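Local atomic coordinates of putative sortase (Streptococcus pneumoniae, PDB entry 2W1K), a protein that probably acts as a class C sortase, a transpeptidase that joins pilin subunits covalently during assembly of the pneumococcal pilus fibre. Residues 7-12 / 64-69; 68-73 / 133-138; 91-96 / 106-111; 98-103 / 168-173. One frame throughout, in Å; residues are numbered along the deposited sequence.

Contact 1: 7-12 / 64-69; sequences KGHATF and YGYLSI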
loop_
_atom_site.group_PDB
_atom_site.type_symbol
_atom_site.label_atom_id
_atom_site.label_comp_id
_atom_site.label_asym_id
_atom_site.label_seq_id
_atom_site.Cartn_x
_atom_site.Cartn_y
_atom_site.Cartn_z
ATOM N N LYS A 7 -11.874 2.205 13.851
ATOM C CA LYS A 7 -11.360 2.832 15.043
ATOM C C LYS A 7 -9.846 3.159 14.894
ATOM O O LYS A 7 -9.337 4.213 15.333
ATOM C CB LYS A 7 -11.639 1.930 16.268
ATOM C CG LYS A 7 -10.949 2.395 17.539
ATOM C CD LYS A 7 -11.591 3.718 18.007
ATOM C CE LYS A 7 -11.101 4.170 19.415
ATOM N NZ LYS A 7 -12.092 5.100 20.085
ATOM N N GLY A 8 -9.127 2.246 14.259
ATOM C CA GLY A 8 -7.730 2.452 14.045
ATOM C C GLY A 8 -7.547 3.608 13.095
ATOM O O GLY A 8 -6.686 4.434 13.307
ATOM N N HIS A 9 -8.379 3.629 12.061
ATOM C CA HIS A 9 -8.358 4.685 11.047
ATOM C C HIS A 9 -8.652 6.014 11.733
ATOM O O HIS A 9 -7.990 7.029 11.471
ATOM C CB HIS A 9 -9.394 4.444 9.937
ATOM C CG HIS A 9 -9.462 5.585 8.980
ATOM N ND1 HIS A 9 -10.474 6.523 8.984
ATOM C CD2 HIS A 9 -8.587 5.981 8.018
ATOM C CE1 HIS A 9 -10.244 7.423 8.055
ATOM N NE2 HIS A 9 -9.113 7.108 7.446
ATOM N N ALA A 10 -9.659 6.046 12.591
ATOM C CA ALA A 10 -9.965 7.348 13.174
ATOM C C ALA A 10 -8.771 7.756 14.059
ATOM O O ALA A 10 -8.396 8.940 14.081
ATOM C CB ALA A 10 -11.332 7.395 13.971
ATOM N N THR A 11 -8.149 6.811 14.757
ATOM C CA THR A 11 -7.015 7.247 15.576
ATOM C C THR A 11 -5.796 7.717 14.711
ATOM O O THR A 11 -5.229 8.832 14.934
ATOM C CB THR A 11 -6.622 6.246 16.757
ATOM O OG1 THR A 11 -5.395 5.546 16.463
ATOM C CG2 THR A 11 -7.778 5.253 17.126
ATOM N N PHE A 12 -5.424 6.883 13.724
ATOM C CA PHE A 12 -4.500 7.299 12.656
ATOM C C PHE A 12 -4.762 8.734 12.263
ATOM O O PHE A 12 -3.895 9.606 12.472
ATOM C CB PHE A 12 -4.596 6.410 11.405
ATOM C CG PHE A 12 -3.714 6.889 10.284
ATOM C CD1 PHE A 12 -2.326 6.920 10.437
ATOM C CD2 PHE A 12 -4.269 7.374 9.078
ATOM C CE1 PHE A 12 -1.507 7.384 9.389
ATOM C CE2 PHE A 12 -3.446 7.831 8.040
ATOM C CZ PHE A 12 -2.067 7.835 8.213
ATOM N N TYR A 64 1.612 3.708 8.639
ATOM C CA TYR A 64 2.006 4.744 7.760
ATOM C C TYR A 64 0.792 5.389 6.963
ATOM O O TYR A 64 0.833 6.599 6.613
ATOM C CB TYR A 64 3.007 4.133 6.776
ATOM C CG TYR A 64 3.452 5.135 5.674
ATOM C CD1 TYR A 64 4.223 6.250 5.988
ATOM C CD2 TYR A 64 3.104 4.926 4.319
ATOM C CE1 TYR A 64 4.623 7.160 4.998
ATOM C CE2 TYR A 64 3.486 5.853 3.327
ATOM C CZ TYR A 64 4.272 6.921 3.684
ATOM O OH TYR A 64 4.711 7.776 2.721
ATOM N N GLY A 65 -0.203 4.562 6.605
ATOM C CA GLY A 65 -1.383 5.000 5.819
ATOM C C GLY A 65 -2.534 4.039 6.035
ATOM O O GLY A 65 -2.368 3.008 6.709
ATOM N N TYR A 66 -3.716 4.395 5.516
ATOM C CA TYR A 66 -4.822 3.447 5.453
ATOM C C TYR A 66 -5.254 3.202 4.040
ATOM O O TYR A 66 -5.328 4.148 3.231
ATOM C CB TYR A 66 -6.062 3.898 6.267
ATOM C CG TYR A 66 -6.017 3.304 7.615
ATOM C CD1 TYR A 66 -5.206 3.892 8.559
ATOM C CD2 TYR A 66 -6.791 2.213 7.982
ATOM C CE1 TYR A 66 -5.115 3.427 9.811
ATOM C CE2 TYR A 66 -6.687 1.682 9.312
ATOM C CZ TYR A 66 -5.838 2.334 10.159
ATOM O OH TYR A 66 -5.604 2.005 11.444
ATOM N N LEU A 67 -5.621 1.956 3.775
ATOM C CA LEU A 67 -5.938 1.582 2.431
ATOM C C LEU A 67 -7.357 0.948 2.400
ATOM O O LEU A 67 -7.732 0.097 3.247
ATOM C CB LEU A 67 -4.867 0.590 1.894
ATOM C CG LEU A 67 -5.038 0.132 0.427
ATOM C CD1 LEU A 67 -3.676 -0.288 -0.131
ATOM C CD2 LEU A 67 -5.995 -1.110 0.294
ATOM N N SER A 68 -8.120 1.314 1.399
ATOM C CA SER A 68 -9.486 0.865 1.366
ATOM C C SER A 68 -9.850 0.452 -0.057
ATOM O O SER A 68 -9.444 1.113 -1.007
ATOM C CB SER A 68 -10.400 1.982 1.886
ATOM O OG SER A 68 -11.712 1.703 1.544
ATOM N N ILE A 69 -10.508 -0.712 -0.217
ATOM C CA ILE A 69 -11.034 -1.099 -1.549
ATOM C C ILE A 69 -12.492 -1.507 -1.311
ATOM O O ILE A 69 -12.761 -2.669 -0.953
ATOM C CB ILE A 69 -10.311 -2.337 -2.162
ATOM C CG1 ILE A 69 -8.812 -2.173 -2.158
ATOM C CG2 ILE A 69 -10.941 -2.769 -3.450
ATOM C CD1 ILE A 69 -8.099 -3.213 -2.925
#
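H9 and F12 both pack against the ring of Y66, H9 over one face and F12 obliquely beside CD1 and CE1, in an aromatic cluster that fastens the N-terminal helix 5-15 to strand 65-69 of the sortase β-barrel. The i, i+3 spacing of H9 and F12 puts both on the flank of the helix that meets this one tyrosine. H9 and Y66 form a T-shaped pair: the imidazole points its edge at the phenol face, with the planes at 82° and the centroids 5.2 Å apart. The CD2 corner of H9 leads, standing 3.7 Å from Y66 CB. The backbone joins in as well, since H9 CA sits over the same phenol ring as a CH-pi contact, 3.7 Å from its centroid. F12 follows another geometry. Its ring is inclined at 46° to the phenol, the centroids 5.5 Å apart, and the two side chains run in opposite senses. F12 CB comes to 3.4 Å from Y66 CE1. The polar end of H9 is engaged away from Y66, NE2 being hydrogen-bonded to D137, while its ring also stacks with F210, near the end of the modelled chain. With CG anti to the backbone N (chi1 176°), F12 is sent past Y66 to the backbone at Y64 and G65, a classic beta bulge opposite V78, where F12 CZ lies 3.5 Å from Y64 O and 3.8 Å from G65 CA.

Contact 2: 68-73 / 133-138; sequences SIPSLE and ALYYDN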
loop_
_atom_site.group_PDB
_atom_site.type_symbol
_atom_site.label_atom_id
_atom_site.label_comp_id
_atom_site.label_asym_id
_atom_site.label_seq_id
_atom_site.Cartn_x
_atom_site.Cartn_y
_atom_site.Cartn_z
ATOM N N SER A 68 -8.120 1.314 1.399
ATOM C CA SER A 68 -9.486 0.865 1.366
ATOM C C SER A 68 -9.850 0.452 -0.057
ATOM O O SER A 68 -9.444 1.113 -1.007
ATOM C CB SER A 68 -10.400 1.982 1.886
ATOM O OG SER A 68 -11.712 1.703 1.544
ATOM N N ILE A 69 -10.508 -0.712 -0.217
ATOM C CA ILE A 69 -11.034 -1.099 -1.549
ATOM C C ILE A 69 -12.492 -1.507 -1.311
ATOM O O ILE A 69 -12.761 -2.669 -0.953
ATOM C CB ILE A 69 -10.311 -2.337 -2.162
ATOM C CG1 ILE A 69 -8.812 -2.173 -2.158
ATOM C CG2 ILE A 69 -10.941 -2.769 -3.450
ATOM C CD1 ILE A 69 -8.099 -3.213 -2.925
ATOM N N PRO A 70 -13.386 -0.529 -1.372
ATOM C CA PRO A 70 -14.784 -0.721 -1.012
ATOM C C PRO A 70 -15.435 -1.900 -1.721
ATOM O O PRO A 70 -16.219 -2.638 -1.101
ATOM C CB PRO A 70 -15.488 0.639 -1.396
ATOM C CG PRO A 70 -14.278 1.691 -1.330
ATOM C CD PRO A 70 -13.073 0.863 -1.796
ATOM N N SER A 71 -15.090 -2.110 -2.986
ATOM C CA SER A 71 -15.807 -3.136 -3.672
ATOM C C SER A 71 -15.464 -4.508 -3.098
ATOM O O SER A 71 -16.131 -5.421 -3.385
ATOM C CB SER A 71 -15.641 -3.018 -5.188
ATOM O OG SER A 71 -14.310 -3.330 -5.594
ATOM N N LEU A 72 -14.441 -4.626 -2.254
ATOM C CA LEU A 72 -14.045 -5.915 -1.655
ATOM C C LEU A 72 -14.223 -5.857 -0.138
ATOM O O LEU A 72 -13.812 -6.756 0.577
ATOM C CB LEU A 72 -12.552 -6.187 -1.924
ATOM C CG LEU A 72 -12.094 -6.552 -3.335
ATOM C CD1 LEU A 72 -10.604 -6.941 -3.585
ATOM C CD2 LEU A 72 -13.108 -7.597 -3.961
ATOM N N GLU A 73 -14.807 -4.762 0.345
ATOM C CA GLU A 73 -14.869 -4.409 1.744
ATOM C C GLU A 73 -13.545 -4.632 2.440
ATOM O O GLU A 73 -13.473 -5.184 3.501
ATOM C CB GLU A 73 -15.991 -5.135 2.415
ATOM C CG GLU A 73 -17.314 -4.715 1.755
ATOM C CD GLU A 73 -18.513 -5.418 2.327
ATOM O OE1 GLU A 73 -18.331 -6.575 2.727
ATOM O OE2 GLU A 73 -19.620 -4.808 2.380
ATOM N N ALA A 133 -12.262 1.003 -7.643
ATOM C CA ALA A 133 -11.582 2.107 -6.946
ATOM C C ALA A 133 -10.778 1.569 -5.745
ATOM O O ALA A 133 -11.138 0.528 -5.173
ATOM C CB ALA A 133 -12.646 3.130 -6.499
ATOM N N LEU A 134 -9.697 2.260 -5.387
ATOM C CA LEU A 134 -8.912 2.015 -4.181
ATOM C C LEU A 134 -8.708 3.439 -3.684
ATOM O O LEU A 134 -8.385 4.361 -4.478
ATOM C CB LEU A 134 -7.580 1.379 -4.606
ATOM C CG LEU A 134 -6.511 1.121 -3.534
ATOM C CD1 LEU A 134 -5.550 -0.067 -3.816
ATOM C CD2 LEU A 134 -5.681 2.365 -3.231
ATOM N N TYR A 135 -8.918 3.626 -2.388
ATOM C CA TYR A 135 -8.657 4.909 -1.763
ATOM C C TYR A 135 -7.527 4.749 -0.716
ATOM O O TYR A 135 -7.532 3.766 0.080
ATOM C CB TYR A 135 -9.898 5.402 -1.071
ATOM C CG TYR A 135 -11.046 5.632 -2.048
ATOM C CD1 TYR A 135 -11.074 6.758 -2.827
ATOM C CD2 TYR A 135 -12.109 4.691 -2.191
ATOM C CE1 TYR A 135 -12.087 7.000 -3.677
ATOM C CE2 TYR A 135 -13.149 4.890 -3.103
ATOM C CZ TYR A 135 -13.148 6.080 -3.813
ATOM O OH TYR A 135 -14.136 6.411 -4.702
ATOM N N TYR A 136 -6.594 5.731 -0.702
ATOM C CA TYR A 136 -5.469 5.607 0.147
ATOM C C TYR A 136 -5.434 6.852 1.034
ATOM O O TYR A 136 -5.347 7.958 0.543
ATOM C CB TYR A 136 -4.142 5.454 -0.720
ATOM C CG TYR A 136 -2.954 5.371 0.171
ATOM C CD1 TYR A 136 -2.581 4.161 0.753
ATOM C CD2 TYR A 136 -2.205 6.518 0.501
ATOM C CE1 TYR A 136 -1.499 4.063 1.653
ATOM C CE2 TYR A 136 -1.147 6.452 1.434
ATOM C CZ TYR A 136 -0.786 5.224 1.971
ATOM O OH TYR A 136 0.184 5.146 2.932
ATOM N N ASP A 137 -5.383 6.708 2.344
ATOM C CA ASP A 137 -5.422 7.890 3.188
ATOM C C ASP A 137 -4.076 8.140 3.894
ATOM O O ASP A 137 -3.614 7.246 4.651
ATOM C CB ASP A 137 -6.583 7.694 4.165
ATOM C CG ASP A 137 -6.847 8.901 5.016
ATOM O OD1 ASP A 137 -6.047 9.881 5.017
ATOM O OD2 ASP A 137 -7.906 8.853 5.724
ATOM N N ASN A 138 -3.418 9.286 3.629
ATOM C CA ASN A 138 -2.080 9.553 4.213
ATOM C C ASN A 138 -2.237 10.414 5.423
ATOM O O ASN A 138 -1.243 10.938 5.982
ATOM C CB ASN A 138 -1.084 10.254 3.254
ATOM C CG ASN A 138 -1.589 11.591 2.667
ATOM O OD1 ASN A 138 -2.361 12.321 3.231
ATOM N ND2 ASN A 138 -1.119 11.879 1.518
HETATM O O HOH W 1 -13.389 -0.752 -4.981
#
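S68 and Y135 form an antiparallel hydrogen-bonded pair, joined by S68 N to Y135 O at 2.8 Å and by Y135 N to S68 O at 2.9 Å. The side chains of the two strands divide between two sides of the sheet. S68 and Y135 face helix 202-209: the serine hydroxyl is swung anti to its own nitrogen (chi1 165°) and hydrogen-bonds A209 O, and Y135 packs against V205 and A209. The tyrosine takes the other common choice: CG is anti to the carbonyl carbon (chi1 -62°), which brings the ring edge up to P70. There P70 CG meets the rim in the ring plane, 3.8 Å from Y135 CD2, the two side chains crossing at about a right angle. I69 and L134 lie on the other side, where both pack against L172. In I69 the CG1 branch lies beside the backbone N and extends, carrying CD1 to 4.1 Å from L134 CD1, while the CG2 branch rests 3.7 Å from A133 O. After I69 the chain leaves the ladder in a 3-10 turn, and a water takes over, accepting from S71 N and donating to A133 O at 2.6 Å. Strands 65-69 and 133-137 are the first and last in the sheet order, so this pairing is the seam that closes the eight-stranded sortase β-barrel.

Contact 3: 91-96 / 106-111; sequences LAHVDG and IRSVIA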
loop_
_atom_site.group_PDB
_atom_site.type_symbol
_atom_site.label_atom_id
_atom_site.label_comp_id
_atom_site.label_asym_id
_atom_site.label_seq_id
_atom_site.Cartn_x
_atom_site.Cartn_y
_atom_site.Cartn_z
ATOM N N LEU A 91 -1.559 -4.627 6.099
ATOM C CA LEU A 91 -0.914 -4.684 4.761
ATOM C C LEU A 91 0.451 -4.079 4.958
ATOM O O LEU A 91 0.668 -3.409 5.960
ATOM C CB LEU A 91 -1.705 -3.860 3.741
ATOM C CG LEU A 91 -3.174 -4.255 3.709
ATOM C CD1 LEU A 91 -3.943 -3.352 2.781
ATOM C CD2 LEU A 91 -3.313 -5.847 3.313
ATOM N N ALA A 92 1.384 -4.295 4.044
ATOM C CA ALA A 92 2.782 -3.795 4.324
ATOM C C ALA A 92 3.419 -3.314 3.053
ATOM O O ALA A 92 3.441 -4.056 2.062
ATOM C CB ALA A 92 3.651 -4.856 4.932
ATOM N N HIS A 93 3.967 -2.080 3.072
ATOM C CA HIS A 93 4.674 -1.583 1.921
ATOM C C HIS A 93 5.942 -2.422 1.732
ATOM O O HIS A 93 6.582 -2.841 2.720
ATOM C CB HIS A 93 5.003 -0.101 2.124
ATOM C CG HIS A 93 5.981 0.412 1.135
ATOM N ND1 HIS A 93 7.347 0.363 1.358
ATOM C CD2 HIS A 93 5.810 0.950 -0.113
ATOM C CE1 HIS A 93 7.970 0.824 0.295
ATOM N NE2 HIS A 93 7.074 1.180 -0.612
ATOM N N VAL A 94 6.265 -2.727 0.472
ATOM C CA VAL A 94 7.465 -3.510 0.065
ATOM C C VAL A 94 8.711 -2.636 -0.094
ATOM O O VAL A 94 8.816 -1.803 -0.988
ATOM C CB VAL A 94 7.144 -4.332 -1.207
ATOM C CG1 VAL A 94 8.394 -5.150 -1.697
ATOM C CG2 VAL A 94 5.972 -5.381 -0.805
ATOM N N ASP A 95 9.638 -2.787 0.845
ATOM C CA ASP A 95 10.891 -2.055 0.809
ATOM C C ASP A 95 11.567 -2.207 -0.552
ATOM O O ASP A 95 11.671 -3.340 -1.099
ATOM C CB ASP A 95 11.798 -2.563 1.907
ATOM C CG ASP A 95 13.131 -1.740 2.011
ATOM O OD1 ASP A 95 13.120 -0.507 2.196
ATOM O OD2 ASP A 95 14.217 -2.316 1.863
ATOM N N GLY A 96 12.068 -1.085 -1.080
ATOM C CA GLY A 96 12.854 -1.069 -2.259
ATOM C C GLY A 96 11.882 -0.617 -3.387
ATOM O O GLY A 96 12.270 -0.462 -4.550
ATOM N N ILE A 106 6.370 6.300 -10.639
ATOM C CA ILE A 106 6.311 5.723 -9.280
ATOM C C ILE A 106 5.490 4.448 -9.338
ATOM O O ILE A 106 4.348 4.460 -9.838
ATOM C CB ILE A 106 5.568 6.686 -8.312
ATOM C CG1 ILE A 106 6.325 8.010 -8.163
ATOM C CG2 ILE A 106 5.382 5.998 -6.938
ATOM C CD1 ILE A 106 7.643 7.889 -7.353
ATOM N N ARG A 107 6.035 3.349 -8.870
ATOM C CA ARG A 107 5.204 2.136 -8.742
ATOM C C ARG A 107 5.370 1.619 -7.310
ATOM O O ARG A 107 6.374 0.981 -6.986
ATOM C CB ARG A 107 5.518 1.085 -9.807
ATOM C CG ARG A 107 4.827 -0.363 -9.579
ATOM C CD ARG A 107 5.208 -1.298 -10.775
ATOM N NE ARG A 107 4.244 -2.391 -10.945
ATOM C CZ ARG A 107 4.411 -3.411 -11.790
ATOM N NH1 ARG A 107 5.521 -3.459 -12.544
ATOM N NH2 ARG A 107 3.462 -4.373 -11.870
ATOM N N SER A 108 4.420 1.953 -6.439
ATOM C CA SER A 108 4.590 1.694 -5.005
ATOM C C SER A 108 3.909 0.324 -4.782
ATOM O O SER A 108 2.797 0.104 -5.323
ATOM C CB SER A 108 3.853 2.759 -4.167
ATOM O OG SER A 108 3.888 2.403 -2.768
ATOM N N VAL A 109 4.560 -0.602 -4.050
ATOM C CA VAL A 109 4.038 -2.036 -3.964
ATOM C C VAL A 109 3.666 -2.292 -2.518
ATOM O O VAL A 109 4.484 -2.049 -1.634
ATOM C CB VAL A 109 5.047 -3.120 -4.475
ATOM C CG1 VAL A 109 4.361 -4.482 -4.468
ATOM C CG2 VAL A 109 5.412 -2.859 -5.997
ATOM N N ILE A 110 2.433 -2.710 -2.288
ATOM C CA ILE A 110 1.891 -2.985 -0.924
ATOM C C ILE A 110 1.564 -4.523 -0.949
ATOM O O ILE A 110 0.845 -5.016 -1.861
ATOM C CB ILE A 110 0.570 -2.232 -0.641
ATOM C CG1 ILE A 110 0.625 -0.632 -0.712
ATOM C CG2 ILE A 110 -0.082 -2.623 0.723
ATOM C CD1 ILE A 110 1.719 -0.039 -0.083
ATOM N N ALA A 111 2.024 -5.257 0.063
ATOM C CA ALA A 111 1.736 -6.672 0.090
ATOM C C ALA A 111 0.612 -7.027 1.089
ATOM O O ALA A 111 0.326 -6.284 2.050
ATOM C CB ALA A 111 3.042 -7.479 0.380
#
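A92 O accepts the shortest bond here, from A111 N at 2.7 Å, and is also approached by I110 CA at 3.5 Å. The N of the same residue bonds A111 O, which makes A92 and A111 a hydrogen-bonded pair of an antiparallel ladder inside the sortase β-barrel. One step on, H93 faces I110 as a non-hydrogen-bonded pair, and a further single bond runs from V94 N to V109 O at 2.8 Å, nearly straight at 172°. Side chains of A92 and A111 lie on one face, those of H93 and I110 on the other. V94 packs against V109 and A111: its CG2 branch, anti to the carbonyl carbon, comes to 3.8 Å from A111 CB. On the side of H93 and I110, the isoleucine spreads along the strand opposite, with CG2 3.6 Å from L91 CB and CD1 4.0 Å from H93 CB. The H93 ring is held by polar partners beyond the pair, ND1 bonding Y54 OH, and NE2, weakly, P98 O. That same carbonyl is hydrogen-bonded to the hydroxyl of S108, so this loop oxygen touches both strands, firmly through S108 and weakly through H93. S108 OG lies in the imidazole plane at its edge, 3.6 Å from H93 CD2.

Contact 4: 98-103 / 168-173; sequences PLPLDG and NIMTLI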
loop_
_atom_site.group_PDB
_atom_site.type_symbol
_atom_site.label_atom_id
_atom_site.label_comp_id
_atom_site.label_asym_id
_atom_site.label_seq_id
_atom_site.Cartn_x
_atom_site.Cartn_y
_atom_site.Cartn_z
ATOM N N PRO A 98 9.037 2.612 -4.202
ATOM C CA PRO A 98 8.705 3.900 -3.647
ATOM C C PRO A 98 7.482 3.869 -2.730
ATOM O O PRO A 98 6.522 3.075 -2.890
ATOM C CB PRO A 98 8.537 4.808 -4.912
ATOM C CG PRO A 98 8.037 3.771 -6.017
ATOM C CD PRO A 98 9.006 2.583 -5.689
ATOM N N LEU A 99 7.491 4.759 -1.787
ATOM C CA LEU A 99 6.234 5.081 -1.056
ATOM C C LEU A 99 5.250 5.805 -2.029
ATOM O O LEU A 99 5.665 6.436 -3.041
ATOM C CB LEU A 99 6.550 5.975 0.184
ATOM C CG LEU A 99 7.510 5.208 1.128
ATOM C CD1 LEU A 99 8.182 6.199 2.195
ATOM C CD2 LEU A 99 6.746 4.112 1.973
ATOM N N PRO A 100 3.954 5.727 -1.717
ATOM C CA PRO A 100 2.937 6.134 -2.708
ATOM C C PRO A 100 2.761 7.676 -2.810
ATOM O O PRO A 100 1.788 8.234 -2.339
ATOM C CB PRO A 100 1.643 5.398 -2.168
ATOM C CG PRO A 100 1.909 5.455 -0.628
ATOM C CD PRO A 100 3.339 4.975 -0.564
ATOM N N LEU A 101 3.751 8.376 -3.382
ATOM C CA LEU A 101 3.648 9.831 -3.482
ATOM C C LEU A 101 3.397 10.199 -4.931
ATOM O O LEU A 101 3.508 9.365 -5.778
ATOM C CB LEU A 101 4.959 10.506 -3.056
ATOM C CG LEU A 101 5.495 10.183 -1.692
ATOM C CD1 LEU A 101 6.867 10.941 -1.531
ATOM C CD2 LEU A 101 4.529 10.658 -0.628
ATOM N N ASP A 102 3.095 11.454 -5.195
ATOM C CA ASP A 102 2.862 11.889 -6.528
ATOM C C ASP A 102 4.126 11.862 -7.430
ATOM O O ASP A 102 5.214 11.759 -6.954
ATOM C CB ASP A 102 2.211 13.226 -6.434
ATOM C CG ASP A 102 3.124 14.252 -5.759
ATOM O OD1 ASP A 102 4.402 14.107 -5.825
ATOM O OD2 ASP A 102 2.541 15.215 -5.167
ATOM N N GLY A 103 3.976 11.943 -8.761
ATOM C CA GLY A 103 5.174 12.025 -9.609
ATOM C C GLY A 103 5.194 10.954 -10.689
ATOM O O GLY A 103 4.497 9.915 -10.567
ATOM N N ASN A 168 1.866 6.697 -12.577
ATOM C CA ASN A 168 1.919 6.657 -11.148
ATOM C C ASN A 168 1.012 5.484 -10.721
ATOM O O ASN A 168 -0.206 5.538 -10.933
ATOM C CB ASN A 168 1.469 7.999 -10.546
ATOM C CG ASN A 168 1.664 8.062 -9.041
ATOM O OD1 ASN A 168 0.871 7.511 -8.266
ATOM N ND2 ASN A 168 2.712 8.766 -8.605
ATOM N N ILE A 169 1.612 4.475 -10.079
ATOM C CA ILE A 169 0.961 3.193 -9.897
ATOM C C ILE A 169 1.043 2.736 -8.472
ATOM O O ILE A 169 2.023 3.030 -7.795
ATOM C CB ILE A 169 1.675 2.137 -10.765
ATOM C CG1 ILE A 169 1.716 2.595 -12.245
ATOM C CG2 ILE A 169 1.011 0.758 -10.623
ATOM C CD1 ILE A 169 0.337 2.597 -13.054
ATOM N N MET A 170 -0.001 2.071 -8.008
ATOM C CA MET A 170 0.083 1.319 -6.778
ATOM C C MET A 170 -0.156 -0.141 -7.153
ATOM O O MET A 170 -1.190 -0.421 -7.855
ATOM C CB MET A 170 -1.008 1.722 -5.778
ATOM C CG MET A 170 -0.904 0.943 -4.443
ATOM S SD MET A 170 -2.005 1.637 -3.213
ATOM C CE MET A 170 -0.898 2.897 -2.542
ATOM N N THR A 171 0.790 -1.022 -6.802
ATOM C CA THR A 171 0.636 -2.449 -7.190
ATOM C C THR A 171 0.388 -3.253 -5.918
ATOM O O THR A 171 1.109 -3.078 -4.899
ATOM C CB THR A 171 1.862 -3.018 -7.932
ATOM O OG1 THR A 171 2.041 -2.292 -9.172
ATOM C CG2 THR A 171 1.759 -4.590 -8.194
ATOM N N LEU A 172 -0.717 -4.024 -5.911
ATOM C CA LEU A 172 -1.059 -4.939 -4.797
ATOM C C LEU A 172 -0.449 -6.330 -5.088
ATOM O O LEU A 172 -0.605 -6.872 -6.194
ATOM C CB LEU A 172 -2.565 -5.050 -4.654
ATOM C CG LEU A 172 -3.246 -3.939 -3.845
ATOM C CD1 LEU A 172 -2.586 -2.585 -3.571
ATOM C CD2 LEU A 172 -4.742 -3.837 -3.865
ATOM N N ILE A 173 0.229 -6.927 -4.094
ATOM C CA ILE A 173 0.801 -8.257 -4.329
ATOM C C ILE A 173 0.340 -9.222 -3.241
ATOM O O ILE A 173 0.332 -8.878 -2.066
ATOM C CB ILE A 173 2.379 -8.234 -4.333
ATOM C CG1 ILE A 173 2.895 -9.650 -4.702
ATOM C CG2 ILE A 173 2.918 -7.684 -2.962
ATOM C CD1 ILE A 173 4.424 -9.695 -5.057
#
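The 98-103 loop has no regular structure but folds through an inverse gamma turn centred on P100, after which P100 to G103 runs almost antiparallel (170°) to residues 168-170 in the sortase β-barrel. No backbone-to-backbone bond links the two segments; one side-chain amide does the work. N168 ND2 hydrogen-bonds L101 O at 3.0 Å and G103 O at 2.9 Å. Both acceptors lie in the amide plane, and each offers an in-plane lone pair, so the two N-H groups are fully used and the carboxamide is fixed in rotation. CG stands anti to the backbone N (chi1 -173°), which sends the amide across toward the loop. The remaining oxygen, N168 OD1, has a weak bond to R191 on the adjoining strand 183-196, and R191 also reaches P100 O weakly. Here one primary amide spans two carbonyls of an irregular loop. Beside the loop's exposed end, D102 N hydrogen-bonds a bound MES, probably from the crystallisation liquor. Deeper in, the contact turns apolar. M170 extends and then bends at its thioether (chi3 -87°), placing its methyl CE 3.6 Å from P100 CB.

All four contacts reach one sheet. Contacts 1 and 2 share S68 and I69 and have centres about 10 Å apart: the first lays a helix on strand 65-69, the second joins that strand to 133-137. Y66 O, 2.7 Å from D137 N, probably adds a hydrogen bond between them. Contacts 3 and 4 are closer, about 7 Å between centres, because strands 106-111 and 168-176 are neighbours, with S108 O 2.7 Å from T171 N. Apolar side chains link contacts 1 and 2 to contact 4, as where I69 CD1 lies 3.5 Å from L172 CD2. In sortases the catalytic cysteine lies near the end of the strand matching 168-176 and the histidine just after that matching 106-111, so contacts 3 and 4 probably involve the active-site strands.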